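2-hydroxyethylphosphonate dioxygenase (Streptomyces viridochromogenes, PDB 4YAR) catalyses the iron-dependent, O2-driven conversion of 2-hydroxyethylphosphonate to hydroxymethylphosphonate and formate during biosynthesis of the antibiotic and herbicide phosphinothricin tripeptide. Local coordinates at residues K16-A19 with A20-A23; L30-L33 with R34-L37. The protein carries 1 engineered substitution. All blocks are in the same frame, centred on the assembly; numbering follows the deposited sequence.

Interaction 1 of 2, residues K16-A19 with A20-A23; sequences KYTA and AQTA
Thr18 and Gln21 lock the start of helix 19-26 with a capping box, the reciprocal pairing in which the N-cap residue and the residue three places on each use a side chain to bond the other's backbone. In one direction, Gln21 N donates to Thr18 OG1 across 3.1 Å. That hydroxyl sits between its own backbone N and carbonyl carbon (chi1 64°), a torsion that aims it forward at the first turn and at Gln21 N. In the other direction, Gln21 sends an extended chain back past the helix start, and Thr18 N reaches its OE1 at 2.8 Å, nearly straight (170°) and on a lone pair in the amide plane. Two backbone N-H groups at the helix start thus gain side-chain acceptors.

Ala19 opens the helical turn itself: its carbonyl takes the N-H of Ala23, while its methyl group belongs to the face that meets Leu30 of helix 30-36. The box marks the first helix of the helix-turn-helix motif assigned by similarity to residues 19-38, within a cro/C1-type domain. Just before it, Lys16, the first residue past helix 5-15, has positive phi and closes that helix with a Schellman motif; another structure of this protein places Lys16 in the substrate site shared between dimer partners.

Buried Thr22 completes the turn. Its N and its OG1 both donate to Thr18 O, arriving from opposite faces of the carbonyl plane, the hydroxyl 38° out of it. The same OG1 lies 3.2 Å from Tyr17 CB, near the plane of the tyrosine ring and at its edge.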
ATOM      1  N   LYS A  16     -25.869  21.996  -7.271  1.00 22.46           N
ATOM      2  CA  LYS A  16     -26.629  23.008  -6.524  1.00 26.32           C
ATOM      3  C   LYS A  16     -28.122  22.729  -6.429  1.00 28.77           C
ATOM      4  O   LYS A  16     -28.933  23.665  -6.551  1.00 30.73           O
ATOM      5  CB  LYS A  16     -26.413  24.457  -7.061  1.00 29.34           C
ATOM      6  CG  LYS A  16     -24.970  24.854  -7.315  1.00 32.23           C
ATOM      7  CD  LYS A  16     -24.863  26.333  -7.717  1.00 33.78           C
ATOM      8  CE  LYS A  16     -23.437  26.834  -7.692  1.00 34.36           C
ATOM      9  NZ  LYS A  16     -22.754  26.699  -6.360  1.00 32.45           N
ATOM     10  N   TYR A  17     -28.494  21.470  -6.164  1.00 29.11           N
ATOM     11  CA  TYR A  17     -29.862  21.127  -5.880  1.00 27.21           C
ATOM     12  C   TYR A  17     -30.119  20.984  -4.364  1.00 26.36           C
ATOM     13  O   TYR A  17     -29.323  20.364  -3.632  1.00 24.85           O
ATOM     14  CB  TYR A  17     -30.263  19.797  -6.526  1.00 28.44           C
ATOM     15  CG  TYR A  17     -30.102  19.635  -8.015  1.00 28.66           C
ATOM     16  CD1 TYR A  17     -30.139  20.721  -8.901  1.00 30.23           C
ATOM     17  CD2 TYR A  17     -30.007  18.370  -8.547  1.00 30.61           C
ATOM     18  CE1 TYR A  17     -30.014  20.526 -10.261  1.00 32.45           C
ATOM     19  CE2 TYR A  17     -29.875  18.158  -9.894  1.00 31.96           C
ATOM     20  CZ  TYR A  17     -29.892  19.248 -10.754  1.00 35.30           C
ATOM     21  OH  TYR A  17     -29.766  19.003 -12.099  1.00 40.09           O
ATOM     22  N   THR A  18     -31.254  21.512  -3.910  1.00 32.88           N
ATOM     23  CA  THR A  18     -31.681  21.287  -2.527  1.00 36.62           C
ATOM     24  C   THR A  18     -32.214  19.854  -2.410  1.00 36.05           C
ATOM     25  O   THR A  18     -32.388  19.164  -3.402  1.00 31.43           O
ATOM     26  CB  THR A  18     -32.780  22.247  -2.079  1.00 36.11           C
ATOM     27  OG1 THR A  18     -33.960  22.018  -2.857  1.00 33.86           O
ATOM     28  CG2 THR A  18     -32.319  23.706  -2.259  1.00 40.62           C
ATOM     29  N   ALA A  19     -32.362  19.420  -1.172  1.00 36.62           N
ATOM     30  CA  ALA A  19     -33.012  18.172  -0.833  1.00 35.09           C
ATOM     31  C   ALA A  19     -34.336  18.080  -1.572  1.00 32.32           C
ATOM     32  O   ALA A  19     -34.609  17.109  -2.267  1.00 29.14           O
ATOM     33  CB  ALA A  19     -33.268  18.164   0.668  1.00 38.90           C
ATOM     34  N   ALA A  20     -35.159  19.119  -1.446  1.00 32.46           N
ATOM     35  CA  ALA A  20     -36.463  19.113  -2.101  1.00 27.73           C
ATOM     36  C   ALA A  20     -36.391  18.996  -3.610  1.00 30.67           C
ATOM     37  O   ALA A  20     -37.218  18.299  -4.211  1.00 29.75           O
ATOM     38  CB  ALA A  20     -37.283  20.353  -1.723  1.00 33.71           C
ATOM     39  N   GLN A  21     -35.428  19.685  -4.225  1.00 28.00           N
ATOM     40  CA  GLN A  21     -35.309  19.697  -5.650  1.00 29.18           C
ATOM     41  C   GLN A  21     -34.829  18.371  -6.112  1.00 25.43           C
ATOM     42  O   GLN A  21     -35.226  17.917  -7.174  1.00 29.81           O
ATOM     43  CB  GLN A  21     -34.300  20.755  -6.141  1.00 31.26           C
ATOM     44  CG  GLN A  21     -34.800  22.183  -6.123  1.00 34.29           C
ATOM     45  CD  GLN A  21     -33.701  23.225  -6.315  1.00 39.25           C
ATOM     46  OE1 GLN A  21     -32.589  23.077  -5.827  1.00 37.75           O
ATOM     47  NE2 GLN A  21     -34.053  24.333  -6.960  1.00 43.50           N
ATOM     48  N   THR A  22     -33.898  17.783  -5.372  1.00 24.71           N
ATOM     49  CA  THR A  22     -33.344  16.465  -5.735  1.00 24.10           C
ATOM     50  C   THR A  22     -34.508  15.418  -5.726  1.00 25.83           C
ATOM     51  O   THR A  22     -34.673  14.647  -6.654  1.00 24.71           O
ATOM     52  CB  THR A  22     -32.145  16.108  -4.827  1.00 25.86           C
ATOM     53  OG1 THR A  22     -31.079  17.089  -5.048  1.00 23.09           O
ATOM     54  CG2 THR A  22     -31.612  14.757  -5.151  1.00 24.51           C
ATOM     55  N   ALA A  23     -35.316  15.465  -4.672  1.00 30.29           N
ATOM     56  CA  ALA A  23     -36.430  14.506  -4.522  1.00 31.78           C
ATOM     57  C   ALA A  23     -37.406  14.622  -5.708  1.00 34.68           C
ATOM     58  O   ALA A  23     -37.816  13.588  -6.299  1.00 34.56           O
ATOM     59  CB  ALA A  23     -37.115  14.712  -3.180  1.00 31.34           C
TER

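Interaction 2 of 2, residues L30-L33 with R34-L37; sequences LDDL and RRLL. With CD (cadmium ion), chain F.
Asp32 and Arg35, three residues apart, lie side by side and point the same way along one flank of helix 30-36, joined by a salt bridge. The guanidinium group comes end-on and spends two nitrogens on a single oxygen: NH2 donates to Asp32 OD1 at 3.1 Å and NH1 to the same OD1 at 3.3 Å. OD1 lies near the guanidinium plane, at its edge, yet the carboxylate is turned 89° against that plane. NH2 meets the oxygen from well above the carboxylate plane, whereas NH1 comes closer to that plane, on the anti side. A bend at chi3 (47°) brings the arginine head back to the aspartate.

The carboxylate also binds a cadmium ion through both oxygens, OD1 at 2.3 Å and OD2 at 2.5 Å, and three waters occupy further positions on the metal. The O of water 1, one of these ligands, donates to Asp31 OD1 at 2.7 Å, making Asp31 a second-shell partner. Sharing OD1 between a metal and a guanidinium would be expected to stabilise the charged carboxylate. Arg35 NH2 has a second anionic partner in Glu43, with which it forms another salt bridge.

This helix supplies the second half of the helix-turn-helix assigned by similarity to residues 19-38, consistent with the position of the recognition helix in cro/C1-type domains. Its backbone carries successive i to i+4 bonds, among them Leu36 N to Asp32 O. Facing inward, Leu33 CD1 touches Leu36 CD1 at 4.4 Å, and both side chains rest on Leu8 of helix 5-15 and Leu52 of helix 49-55. Leu37, where the chain leaves helical geometry, still donates its N-H to Leu33 O, and its side chain packs on Leu8 and Met12.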
ATOM      1  N   LEU A  30     -39.508  12.888  -0.292  1.00 27.56           N
ATOM      2  CA  LEU A  30     -38.512  13.718   0.362  1.00 33.34           C
ATOM      3  C   LEU A  30     -38.001  13.120   1.639  1.00 33.53           C
ATOM      4  O   LEU A  30     -36.795  13.135   1.878  1.00 31.71           O
ATOM      5  CB  LEU A  30     -39.059  15.109   0.617  1.00 32.31           C
ATOM      6  CG  LEU A  30     -38.155  16.101   1.338  1.00 35.15           C
ATOM      7  CD1 LEU A  30     -36.721  16.141   0.785  1.00 34.20           C
ATOM      8  CD2 LEU A  30     -38.829  17.469   1.201  1.00 39.19           C
ATOM      9  N   ASP A  31     -38.909  12.568   2.452  1.00 33.61           N
ATOM     10  CA  ASP A  31     -38.546  11.916   3.687  1.00 30.15           C
ATOM     11  C   ASP A  31     -37.552  10.820   3.472  1.00 31.30           C
ATOM     12  O   ASP A  31     -36.634  10.658   4.268  1.00 30.16           O
ATOM     13  CB  ASP A  31     -39.777  11.453   4.544  1.00 32.98           C
ATOM     14  CG  ASP A  31     -40.759  10.479   3.840  1.00 33.73           C
ATOM     15  OD1 ASP A  31     -40.522   9.946   2.740  1.00 33.57           O
ATOM     16  OD2 ASP A  31     -41.857  10.262   4.441  1.00 33.05           O
ATOM     17  N   ASP A  32     -37.698  10.082   2.374  1.00 25.27           N
ATOM     18  CA  ASP A  32     -36.710   9.071   2.032  1.00 28.46           C
ATOM     19  C   ASP A  32     -35.310   9.690   1.764  1.00 26.87           C
ATOM     20  O   ASP A  32     -34.277   9.200   2.238  1.00 29.35           O
ATOM     21  CB  ASP A  32     -37.160   8.260   0.826  1.00 25.66           C
ATOM     22  CG  ASP A  32     -38.208   7.187   1.159  1.00 24.00           C
ATOM     23  OD1 ASP A  32     -38.543   6.930   2.327  1.00 19.04           O
ATOM     24  OD2 ASP A  32     -38.658   6.598   0.167  1.00 29.43           O
ATOM     25  N   LEU A  33     -35.272  10.787   1.026  1.00 30.42           N
ATOM     26  CA  LEU A  33     -33.975  11.429   0.743  1.00 31.95           C
ATOM     27  C   LEU A  33     -33.328  12.033   1.988  1.00 31.77           C
ATOM     28  O   LEU A  33     -32.108  11.898   2.169  1.00 30.28           O
ATOM     29  CB  LEU A  33     -34.130  12.506  -0.315  1.00 30.68           C
ATOM     30  CG  LEU A  33     -32.829  13.144  -0.836  1.00 30.52           C
ATOM     31  CD1 LEU A  33     -31.878  12.146  -1.458  1.00 30.14           C
ATOM     32  CD2 LEU A  33     -33.264  14.107  -1.903  1.00 28.80           C
ATOM     33  N   ARG A  34     -34.123  12.666   2.856  1.00 33.07           N
ATOM     34  CA  ARG A  34     -33.611  13.191   4.134  1.00 34.75           C
ATOM     35  C   ARG A  34     -33.021  12.076   4.968  1.00 40.08           C
ATOM     36  O   ARG A  34     -31.965  12.258   5.604  1.00 41.82           O
ATOM     37  CB  ARG A  34     -34.702  13.937   4.909  1.00 39.53           C
ATOM     38  CG  ARG A  34     -35.151  15.230   4.223  1.00 44.60           C
ATOM     39  CD  ARG A  34     -35.946  16.157   5.142  1.00 50.20           C
ATOM     40  NE  ARG A  34     -35.279  16.257   6.449  1.00 59.46           N
ATOM     41  CZ  ARG A  34     -35.743  15.807   7.626  1.00 61.21           C
ATOM     42  NH1 ARG A  34     -36.957  15.251   7.757  1.00 59.26           N
ATOM     43  NH2 ARG A  34     -34.983  15.950   8.709  1.00 60.37           N
ATOM     44  N   ARG A  35     -33.642  10.898   4.919  1.00 42.11           N
ATOM     45  CA  ARG A  35     -33.120   9.736   5.645  1.00 44.59           C
ATOM     46  C   ARG A  35     -31.853   9.160   5.019  1.00 39.43           C
ATOM     47  O   ARG A  35     -30.912   8.807   5.736  1.00 39.91           O
ATOM     48  CB  ARG A  35     -34.198   8.652   5.785  1.00 48.03           C
ATOM     49  CG  ARG A  35     -34.132   7.912   7.110  1.00 54.04           C
ATOM     50  CD  ARG A  35     -35.266   6.917   7.295  1.00 52.34           C
ATOM     51  NE  ARG A  35     -35.420   6.103   6.098  1.00 56.10           N
ATOM     52  CZ  ARG A  35     -36.342   6.304   5.153  1.00 56.59           C
ATOM     53  NH1 ARG A  35     -37.250   7.279   5.289  1.00 60.81           N
ATOM     54  NH2 ARG A  35     -36.369   5.514   4.068  1.00 49.89           N
ATOM     55  N   LEU A  36     -31.819   9.076   3.692  1.00 37.89           N
ATOM     56  CA  LEU A  36     -30.625   8.683   2.976  1.00 37.34           C
ATOM     57  C   LEU A  36     -29.397   9.558   3.373  1.00 44.13           C
ATOM     58  O   LEU A  36     -28.238   9.112   3.272  1.00 40.79           O
ATOM     59  CB  LEU A  36     -30.866   8.737   1.485  1.00 36.33           C
ATOM     60  CG  LEU A  36     -31.826   7.679   0.920  1.00 37.90           C
ATOM     61  CD1 LEU A  36     -32.014   7.854  -0.590  1.00 38.35           C
ATOM     62  CD2 LEU A  36     -31.330   6.285   1.251  1.00 39.36           C
ATOM     63  N   LEU A  37     -29.653  10.794   3.799  1.00 43.03           N
ATOM     64  CA  LEU A  37     -28.612  11.643   4.389  1.00 48.11           C
ATOM     65  C   LEU A  37     -28.568  11.263   5.890  1.00 52.30           C
ATOM     66  O   LEU A  37     -29.070  11.961   6.757  1.00 56.69           O
ATOM     67  CB  LEU A  37     -28.897  13.131   4.092  1.00 43.47           C
ATOM     68  CG  LEU A  37     -29.225  13.509   2.625  1.00 44.11           C
ATOM     69  CD1 LEU A  37     -29.982  14.829   2.530  1.00 47.91           C
ATOM     70  CD2 LEU A  37     -28.028  13.539   1.674  1.00 41.53           C
TER
HETATM   71 CD    CD F 505     -40.348   5.610   1.707  1.00 24.62          CD
HETATM   72  O   HOH W   1     -41.485   7.560   2.052  1.00 27.07           O
HETATM   73  O   HOH W   2     -39.109   4.023   1.596  1.00 26.40           O
HETATM   74  O   HOH W   3     -40.097   6.007  -0.148  1.00 43.77           O

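In the fold
Interactions 1 and 2 lie in series on the two helices of a single helix-turn-helix, with centres about 11 Å apart. Leu33 links them directly: its CD2 lies 3.3 Å from Ala19 O and 3.7 Å from Thr22 CG2, while Leu30 CD1 stands 3.8 Å from Ala19 O. The capped first turn of helix 19-26 thus packs against the apolar face of helix 30-36. The cadmium ion of interaction 2 is about 11 Å from the side chain of Ala23. The two contacts have their centres about 38 and 36 Å from the centre of the chain. Lys16 of interaction 1 contributes to a substrate site shared between dimer partners; the iron ligands His129 and His182 lie in neither contact.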